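Local atomic coordinates of sialidase B (Streptococcus pneumoniae serotype 4, PDB entry 4XJW), a protein that cleaves terminal sialic acid from oligosaccharides, glycoproteins and glycolipids, working as an intramolecular trans-sialidase of glycosyl hydrolase family 33. Residues A[211-214]-A[218-221]; A[237-242]-A[301-306]; A[454-459]-A[556-561]. The protein carries 1 engineered substitution. All coordinates share one frame; numbering follows the deposited sequence.

Interaction 1 (A[211-214]-A[218-221]); sequences LYTL and RVLS. With OPX ((1s,3R,4S)-1-[(cyclohexylamino)methyl]-3,4-dihydroxycyclopentanesulfonic acid), chain B.
Leu214 and Arg218 close the turn end of an antiparallel beta hairpin formed by the first two strands of a beta-propeller blade. Their side chains run side by side in the same direction, with Leu214 CD1 4.1 Å from Arg218 CG; the guanidinium group continues past the leucine to salt bridges with Asp245 and Glu431. The backbones hold the register: Leu214 N donates to Arg218 O at 2.8 Å. Tyr212 and Leu220 form a hydrogen-bonded pair, in which the bond from Leu220 N to Tyr212 O (2.8 Å) is almost straight, while the return bond from Tyr212 N to Leu220 O (2.9 Å) is bent to 137°. Thr213 and Val219, the next, non-hydrogen-bonded pair, lie on the other face of the sheet, where their side chains cross at an angle and Thr213 OG1 stays 4.2 Å from Val219 CG2. That hydroxyl is engaged by Glu620 O and Thr619. At the far end Leu211 lays its CD2 branch against Ser221 CB, 3.8 Å away.

The tyrosine ring does not lean on its cross-strand partner. With CG set trans to the backbone nitrogen (chi1 -166°), Tyr212 leads away from Leu220 and presents one face to the bound inhibitor Optactin. The hairpin edge thus offers this ligand an aromatic face and a peptide N-H at once. Cyclopentane carbon CAP sits over the ring centre, 3.7 Å above the plane of Tyr212, and Thr213 N donates to hydroxyl OAD at 3.0 Å, with an N-H...O angle of 166°.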
loop_
_atom_site.group_PDB
_atom_site.type_symbol
_atom_site.label_atom_id
_atom_site.label_comp_id
_atom_site.label_asym_id
_atom_site.label_seq_id
_atom_site.Cartn_x
_atom_site.Cartn_y
_atom_site.Cartn_z
ATOM N N LEU A 211 8.125 3.471 -7.615
ATOM C CA LEU A 211 9.591 3.388 -7.701
ATOM C C LEU A 211 10.031 4.094 -8.965
ATOM O O LEU A 211 9.341 4.057 -9.965
ATOM C CB LEU A 211 10.039 1.921 -7.781
ATOM C CG LEU A 211 9.945 1.020 -6.554
ATOM C CD1 LEU A 211 10.245 -0.433 -6.930
ATOM C CD2 LEU A 211 10.875 1.507 -5.455
ATOM N N TYR A 212 11.201 4.720 -8.930
ATOM C CA TYR A 212 11.726 5.404 -10.099
ATOM C C TYR A 212 13.236 5.488 -9.955
ATOM O O TYR A 212 13.749 5.837 -8.885
ATOM C CB TYR A 212 11.152 6.819 -10.177
ATOM C CG TYR A 212 11.358 7.521 -11.505
ATOM C CD1 TYR A 212 12.580 8.106 -11.830
ATOM C CD2 TYR A 212 10.330 7.610 -12.421
ATOM C CE1 TYR A 212 12.762 8.760 -13.042
ATOM C CE2 TYR A 212 10.496 8.260 -13.629
ATOM C CZ TYR A 212 11.708 8.836 -13.933
ATOM O OH TYR A 212 11.852 9.477 -15.143
ATOM N N THR A 213 13.945 5.175 -11.033
ATOM C CA THR A 213 15.407 5.175 -11.001
ATOM C C THR A 213 15.909 6.489 -11.584
ATOM O O THR A 213 15.674 6.793 -12.754
ATOM C CB THR A 213 15.963 3.995 -11.792
ATOM O OG1 THR A 213 15.444 2.781 -11.237
ATOM C CG2 THR A 213 17.491 3.968 -11.738
ATOM N N LEU A 214 16.591 7.260 -10.740
ATOM C CA LEU A 214 17.120 8.568 -11.126
ATOM C C LEU A 214 18.428 8.429 -11.898
ATOM O O LEU A 214 19.091 7.379 -11.858
ATOM C CB LEU A 214 17.317 9.463 -9.889
ATOM C CG LEU A 214 16.058 9.639 -9.027
ATOM C CD1 LEU A 214 16.401 10.493 -7.803
ATOM C CD2 LEU A 214 14.950 10.287 -9.837
ATOM N N ARG A 218 20.439 6.839 -7.888
ATOM C CA ARG A 218 19.543 6.815 -6.731
ATOM C C ARG A 218 18.171 6.300 -7.160
ATOM O O ARG A 218 17.655 6.687 -8.200
ATOM C CB ARG A 218 19.428 8.203 -6.098
ATOM C CG ARG A 218 18.385 8.289 -4.982
ATOM C CD ARG A 218 18.461 9.634 -4.261
ATOM N NE ARG A 218 19.665 9.745 -3.441
ATOM C CZ ARG A 218 19.973 10.806 -2.703
ATOM N NH1 ARG A 218 19.170 11.862 -2.676
ATOM N NH2 ARG A 218 21.092 10.810 -1.988
ATOM N N VAL A 219 17.608 5.400 -6.368
ATOM C CA VAL A 219 16.269 4.882 -6.634
ATOM C C VAL A 219 15.334 5.528 -5.617
ATOM O O VAL A 219 15.605 5.492 -4.414
ATOM C CB VAL A 219 16.227 3.348 -6.504
ATOM C CG1 VAL A 219 14.815 2.832 -6.781
ATOM C CG2 VAL A 219 17.215 2.711 -7.475
ATOM N N LEU A 220 14.254 6.135 -6.104
ATOM C CA LEU A 220 13.317 6.883 -5.266
ATOM C C LEU A 220 11.995 6.127 -5.195
ATOM O O LEU A 220 11.563 5.506 -6.179
ATOM C CB LEU A 220 13.076 8.274 -5.854
ATOM C CG LEU A 220 12.207 9.276 -5.083
ATOM C CD1 LEU A 220 12.843 9.571 -3.735
ATOM C CD2 LEU A 220 12.005 10.568 -5.887
ATOM N N SER A 221 11.368 6.153 -4.023
ATOM C CA SER A 221 10.043 5.550 -3.850
ATOM C C SER A 221 9.122 6.541 -3.180
ATOM O O SER A 221 9.514 7.231 -2.250
ATOM C CB SER A 221 10.144 4.272 -3.000
ATOM O OG SER A 221 8.854 3.742 -2.669
HETATM C CAF OPX B . 19.420 1.341 -16.035
HETATM C CAG OPX B . 19.722 2.497 -16.942
HETATM C CAH OPX B . 18.513 1.772 -14.927
HETATM C CAI OPX B . 18.457 3.098 -17.482
HETATM C CAJ OPX B . 17.244 2.392 -15.437
HETATM C CAK OPX B . 15.506 4.791 -16.019
HETATM C CAL OPX B . 13.132 4.018 -16.579
HETATM C CAM OPX B . 13.411 5.983 -15.233
HETATM C CAO OPX B . 11.899 4.294 -15.797
HETATM C CAP OPX B . 12.362 5.060 -14.633
HETATM C CAQ OPX B . 17.543 3.533 -16.379
HETATM C CAR OPX B . 14.041 5.193 -16.371
HETATM N NAN OPX B . 16.309 4.043 -16.999
HETATM O OAA OPX B . 14.690 5.377 -18.938
HETATM O OAB OPX B . 12.651 6.489 -18.226
HETATM O OAC OPX B . 11.251 3.125 -15.434
HETATM O OAD OPX B . 12.955 4.276 -13.682
HETATM O OAE OPX B . 14.778 7.420 -17.614
HETATM S SAS OPX B . 14.044 6.175 -17.871
#

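Interaction 2 (A[237-242]-A[301-306])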
loop_
_atom_site.group_PDB
_atom_site.type_symbol
_atom_site.label_atom_id
_atom_site.label_comp_id
_atom_site.label_asym_id
_atom_site.label_seq_id
_atom_site.Cartn_x
_atom_site.Cartn_y
_atom_site.Cartn_z
ATOM N N ILE A 237 -4.329 11.102 4.888
ATOM C CA ILE A 237 -3.254 10.457 4.150
ATOM C C ILE A 237 -2.239 11.515 3.744
ATOM O O ILE A 237 -2.630 12.596 3.302
ATOM C CB ILE A 237 -3.781 9.783 2.862
ATOM C CG1 ILE A 237 -4.922 8.812 3.170
ATOM C CG2 ILE A 237 -2.624 9.111 2.103
ATOM C CD1 ILE A 237 -5.697 8.359 1.926
ATOM N N ASN A 238 -0.947 11.205 3.911
ATOM C CA ASN A 238 0.144 12.054 3.424
ATOM C C ASN A 238 0.914 11.288 2.348
ATOM O O ASN A 238 0.812 10.073 2.276
ATOM C CB ASN A 238 1.116 12.396 4.569
ATOM C CG ASN A 238 0.536 13.368 5.599
ATOM O OD1 ASN A 238 -0.288 14.219 5.284
ATOM N ND2 ASN A 238 1.002 13.250 6.842
ATOM N N ILE A 239 1.706 11.987 1.537
ATOM C CA ILE A 239 2.626 11.318 0.605
ATOM C C ILE A 239 4.022 11.314 1.209
ATOM O O ILE A 239 4.546 12.367 1.571
ATOM C CB ILE A 239 2.673 12.015 -0.764
ATOM C CG1 ILE A 239 1.268 12.177 -1.365
ATOM C CG2 ILE A 239 3.587 11.244 -1.712
ATOM C CD1 ILE A 239 0.476 10.865 -1.497
ATOM N N ALA A 240 4.618 10.128 1.334
ATOM C CA ALA A 240 5.955 9.992 1.917
ATOM C C ALA A 240 6.918 9.456 0.868
ATOM O O ALA A 240 6.500 8.818 -0.105
ATOM C CB ALA A 240 5.929 9.073 3.145
ATOM N N THR A 241 8.206 9.723 1.069
ATOM C CA THR A 241 9.244 9.250 0.148
ATOM C C THR A 241 10.450 8.698 0.895
ATOM O O THR A 241 10.712 9.080 2.040
ATOM C CB THR A 241 9.732 10.344 -0.854
ATOM O OG1 THR A 241 10.303 11.444 -0.145
ATOM C CG2 THR A 241 8.597 10.902 -1.694
ATOM N N SER A 242 11.168 7.809 0.214
ATOM C CA SER A 242 12.433 7.244 0.688
ATOM C C SER A 242 13.300 6.917 -0.532
ATOM O O SER A 242 12.778 6.660 -1.610
ATOM C CB SER A 242 12.151 5.982 1.516
ATOM O OG SER A 242 13.353 5.300 1.872
ATOM N N THR A 301 13.491 16.448 -9.597
ATOM C CA THR A 301 12.558 15.337 -9.528
ATOM C C THR A 301 11.204 15.967 -9.292
ATOM O O THR A 301 11.077 16.905 -8.496
ATOM C CB THR A 301 12.903 14.386 -8.367
ATOM O OG1 THR A 301 14.254 13.937 -8.508
ATOM C CG2 THR A 301 11.983 13.183 -8.365
ATOM N N ILE A 302 10.194 15.471 -9.998
ATOM C CA ILE A 302 8.854 16.025 -9.911
ATOM C C ILE A 302 7.863 14.971 -9.426
ATOM O O ILE A 302 7.811 13.864 -9.959
ATOM C CB ILE A 302 8.428 16.601 -11.261
ATOM C CG1 ILE A 302 9.374 17.740 -11.652
ATOM C CG2 ILE A 302 6.978 17.046 -11.218
ATOM C CD1 ILE A 302 9.116 18.305 -13.032
ATOM N N LEU A 303 7.084 15.311 -8.404
ATOM C CA LEU A 303 6.091 14.383 -7.866
ATOM C C LEU A 303 4.705 15.005 -7.928
ATOM O O LEU A 303 4.506 16.150 -7.512
ATOM C CB LEU A 303 6.467 13.971 -6.426
ATOM C CG LEU A 303 5.560 12.994 -5.656
ATOM C CD1 LEU A 303 6.362 12.211 -4.627
ATOM C CD2 LEU A 303 4.434 13.721 -4.935
ATOM N N LEU A 304 3.756 14.253 -8.470
ATOM C CA LEU A 304 2.367 14.692 -8.492
ATOM C C LEU A 304 1.529 13.813 -7.555
ATOM O O LEU A 304 1.882 12.666 -7.291
ATOM C CB LEU A 304 1.798 14.657 -9.920
ATOM C CG LEU A 304 1.988 15.898 -10.796
ATOM C CD1 LEU A 304 3.451 16.254 -10.971
ATOM C CD2 LEU A 304 1.322 15.684 -12.149
ATOM N N ALA A 305 0.426 14.358 -7.046
ATOM C CA ALA A 305 -0.552 13.579 -6.274
ATOM C C ALA A 305 -1.929 14.219 -6.361
ATOM O O ALA A 305 -2.040 15.407 -6.640
ATOM C CB ALA A 305 -0.120 13.446 -4.804
ATOM N N ASP A 306 -2.977 13.445 -6.114
ATOM C CA ASP A 306 -4.294 14.060 -5.972
ATOM C C ASP A 306 -4.351 14.776 -4.630
ATOM O O ASP A 306 -3.756 14.309 -3.653
ATOM C CB ASP A 306 -5.422 13.029 -5.964
ATOM C CG ASP A 306 -5.455 12.138 -7.199
ATOM O OD1 ASP A 306 -5.017 12.556 -8.287
ATOM O OD2 ASP A 306 -5.965 11.000 -7.058
#
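Between Ile239 and Thr241 on one strand and Leu303 and Ala305 on the other, no flat group takes part: no aromatic ring or side-chain amide has a face or an edge in this contact, which is made by the methyl and methylene groups of Ile239, Thr241 and Leu303 and the alanine methyl. The nearby flat group is the indole of Trp433, whose nitrogen is hydrogen-bonded to Thr241 OG1; the Ile239 side chain also touches Phe287 on strand 286-294.

Ile239 does most of the bridging, one branch to each partner. Its CG1 meets Ala305 CB at 3.9 Å, while CG2 reaches the forked end of Leu303, 4.1 Å from CD1, and the two side chains cross at a slant. Thr241 and Leu303 instead approach tip to tip, Thr241 CG2 lying 3.9 Å from Leu303 CD1. The threonine torsion (chi1 61°) separates its two roles: OG1 stands between the backbone nitrogen and the carbonyl carbon, where Trp433 takes it up, and the methyl is left for the leucine.

No hydrogen bond joins the strands. Their axes pass 9.2 Å apart at 162°, nearly antiparallel, and every touching residue is buried. This is face-to-face packing between sheets: strand 237-244 leads into the first BNR repeat, and strand 301-308 belongs to the next sheet, an apolar seam of the kind found between adjacent blades of the sialidase beta-propeller.

Interaction 3 (A[454-459]-A[556-561]). With OPX ((1s,3R,4S)-1-[(cyclohexylamino)methyl]-3,4-dihydroxycyclopentanesulfonic acid), chain B.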
loop_
_atom_site.group_PDB
_atom_site.type_symbol
_atom_site.label_atom_id
_atom_site.label_comp_id
_atom_site.label_asym_id
_atom_site.label_seq_id
_atom_site.Cartn_x
_atom_site.Cartn_y
_atom_site.Cartn_z
ATOM N N PRO A 454 -1.224 6.362 -10.436
ATOM C CA PRO A 454 -0.050 6.206 -9.564
ATOM C C PRO A 454 1.088 5.459 -10.229
ATOM O O PRO A 454 0.872 4.586 -11.076
ATOM C CB PRO A 454 -0.579 5.402 -8.386
ATOM C CG PRO A 454 -1.822 4.712 -8.883
ATOM C CD PRO A 454 -2.394 5.592 -9.973
ATOM N N GLY A 455 2.310 5.815 -9.843
ATOM C CA GLY A 455 3.485 5.120 -10.314
ATOM C C GLY A 455 4.521 6.076 -10.857
ATOM O O GLY A 455 5.048 6.920 -10.127
ATOM N N GLN A 456 4.825 5.924 -12.138
ATOM C CA GLN A 456 5.825 6.733 -12.825
ATOM C C GLN A 456 5.173 7.666 -13.816
ATOM O O GLN A 456 4.199 7.311 -14.488
ATOM C CB GLN A 456 6.827 5.833 -13.576
ATOM C CG GLN A 456 7.620 4.871 -12.680
ATOM C CD GLN A 456 8.645 4.029 -13.430
ATOM O OE1 GLN A 456 8.670 4.002 -14.663
ATOM N NE2 GLN A 456 9.499 3.331 -12.680
ATOM N N GLY A 457 5.710 8.874 -13.910
ATOM C CA GLY A 457 5.510 9.695 -15.090
ATOM C C GLY A 457 6.555 9.241 -16.095
ATOM O O GLY A 457 7.389 8.365 -15.786
ATOM N N LEU A 458 6.520 9.821 -17.289
ATOM C CA LEU A 458 7.425 9.409 -18.361
ATOM C C LEU A 458 8.246 10.572 -18.879
ATOM O O LEU A 458 7.706 11.598 -19.289
ATOM C CB LEU A 458 6.623 8.809 -19.518
ATOM C CG LEU A 458 7.460 8.367 -20.724
ATOM C CD1 LEU A 458 8.267 7.128 -20.421
ATOM C CD2 LEU A 458 6.537 8.103 -21.897
ATOM N N ALA A 459 9.563 10.413 -18.807
ATOM C CA ALA A 459 10.496 11.353 -19.401
ATOM C C ALA A 459 10.950 10.771 -20.717
ATOM O O ALA A 459 11.458 9.657 -20.783
ATOM C CB ALA A 459 11.687 11.559 -18.485
ATOM N N SER A 556 1.832 -1.932 -13.389
ATOM C CA SER A 556 3.028 -1.120 -13.588
ATOM C C SER A 556 3.823 -1.717 -14.739
ATOM O O SER A 556 3.657 -2.899 -15.064
ATOM C CB SER A 556 3.842 -1.001 -12.307
ATOM O OG SER A 556 4.115 -2.256 -11.704
ATOM N N ALA A 557 4.648 -0.897 -15.382
ATOM C CA ALA A 557 5.242 -1.288 -16.659
ATOM C C ALA A 557 6.537 -0.559 -16.884
ATOM O O ALA A 557 6.614 0.643 -16.648
ATOM C CB ALA A 557 4.281 -0.981 -17.787
ATOM N N ILE A 558 7.547 -1.281 -17.361
ATOM C CA ILE A 558 8.811 -0.634 -17.734
ATOM C C ILE A 558 9.369 -1.179 -19.043
ATOM O O ILE A 558 9.051 -2.293 -19.461
ATOM C CB ILE A 558 9.896 -0.788 -16.647
ATOM C CG1 ILE A 558 10.199 -2.269 -16.383
ATOM C CG2 ILE A 558 9.485 -0.088 -15.361
ATOM C CD1 ILE A 558 11.476 -2.517 -15.559
ATOM N N LYS A 559 10.209 -0.371 -19.685
ATOM C CA LYS A 559 11.001 -0.799 -20.829
ATOM C C LYS A 559 12.383 -1.135 -20.280
ATOM O O LYS A 559 13.050 -0.277 -19.705
ATOM C CB LYS A 559 11.095 0.339 -21.847
ATOM C CG LYS A 559 12.071 0.103 -22.993
ATOM C CD LYS A 559 11.482 -0.813 -24.037
ATOM C CE LYS A 559 12.506 -1.178 -25.121
ATOM N NZ LYS A 559 13.072 0.006 -25.834
ATOM N N TYR A 560 12.781 -2.394 -20.413
ATOM C CA TYR A 560 14.066 -2.867 -19.900
ATOM C C TYR A 560 15.192 -2.350 -20.797
ATOM O O TYR A 560 15.020 -2.259 -22.010
ATOM C CB TYR A 560 14.056 -4.398 -19.842
ATOM C CG TYR A 560 15.192 -4.994 -19.045
ATOM C CD1 TYR A 560 15.398 -4.633 -17.719
ATOM C CD2 TYR A 560 16.053 -5.923 -19.614
ATOM C CE1 TYR A 560 16.443 -5.171 -16.985
ATOM C CE2 TYR A 560 17.096 -6.472 -18.888
ATOM C CZ TYR A 560 17.291 -6.093 -17.574
ATOM O OH TYR A 560 18.329 -6.634 -16.837
ATOM N N SER A 561 16.332 -1.991 -20.207
ATOM C CA SER A 561 17.429 -1.379 -20.971
ATOM C C SER A 561 18.238 -2.367 -21.822
ATOM O O SER A 561 18.929 -1.952 -22.762
ATOM C CB SER A 561 18.384 -0.619 -20.038
ATOM O OG SER A 561 19.228 -1.503 -19.317
HETATM C CAF OPX B . 19.420 1.341 -16.035
HETATM C CAG OPX B . 19.722 2.497 -16.942
HETATM C CAH OPX B . 18.513 1.772 -14.927
HETATM C CAI OPX B . 18.457 3.098 -17.482
HETATM C CAJ OPX B . 17.244 2.392 -15.437
HETATM C CAK OPX B . 15.506 4.791 -16.019
HETATM C CAL OPX B . 13.132 4.018 -16.579
HETATM C CAM OPX B . 13.411 5.983 -15.233
HETATM C CAO OPX B . 11.899 4.294 -15.797
HETATM C CAP OPX B . 12.362 5.060 -14.633
HETATM C CAQ OPX B . 17.543 3.533 -16.379
HETATM C CAR OPX B . 14.041 5.193 -16.371
HETATM N NAN OPX B . 16.309 4.043 -16.999
HETATM O OAA OPX B . 14.690 5.377 -18.938
HETATM O OAB OPX B . 12.651 6.489 -18.226
HETATM O OAC OPX B . 11.251 3.125 -15.434
HETATM O OAD OPX B . 12.955 4.276 -13.682
HETATM O OAE OPX B . 14.778 7.420 -17.614
HETATM S SAS OPX B . 14.044 6.175 -17.871
HETATM O O HOH W 1 6.319 3.420 -16.067
#
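Gln456 meets Ile558 and Ala557 only at the end of its long side chain, and the contact has a firm side and a loose one. The firm side is where the inhibitor Optactin enters. Its hydroxyl OAC donates to Gln456 OE1 at 2.8 Å, and Gln456 NE2 returns a weak bond to the same OAC, 3.3 Å away and bent to 126°. The CG2 methyl of Ile558 lies beside the same hydroxyl, 3.7 Å from ligand OAC, and the other branch leads away from the glutamine.

Directly between the segments the fit is slack. Gln456 OE1 comes no nearer to Ile558 than 4.2 Å, at CG2, and no direct hydrogen bond joins the strands. A water bridges to the backbone instead, 2.8 Å from Gln456 OE1 and 2.9 Å from Ala557 O; it is placed to donate to both, although other acceptors compete for its protons. Extended beyond CG (chi2 -178°), the glutamine carries its amide out from strand 451-459 toward strand 556-559, the first strand of another propeller blade, but stops short of it.

The amide has a definite sense. Its NE2 donates to Leu211 O, an acceptor only, which leaves OE1 for the ligand and the water. The inhibitor hydroxyl thus gives its proton to OE1 and takes at most a weak bond from NE2, and the water carries the polar link on to Ala557.

Overall arrangement
From the N terminus, interaction 1 comes first and closes a three-residue turn, pairing the first two strands of one propeller blade. Interaction 2 begins on the strand that follows, 237-242, and closes a 58-residue span onto the next sheet; Ser221 N and Ser242 O join the two contacts at a probable hydrogen bond. Interaction 3 spans 96 residues within the BNR repeat-like domain, linking the sheet already reached by interaction 2 to that of strand 556-559. The three follow in series, with none nested or crossing. In space interaction 3 folds back to interaction 1 through Gln456, and both touch Optactin. Interactions 2 and 3 do not touch, but strands 301-308 and 451-459 share one sheet.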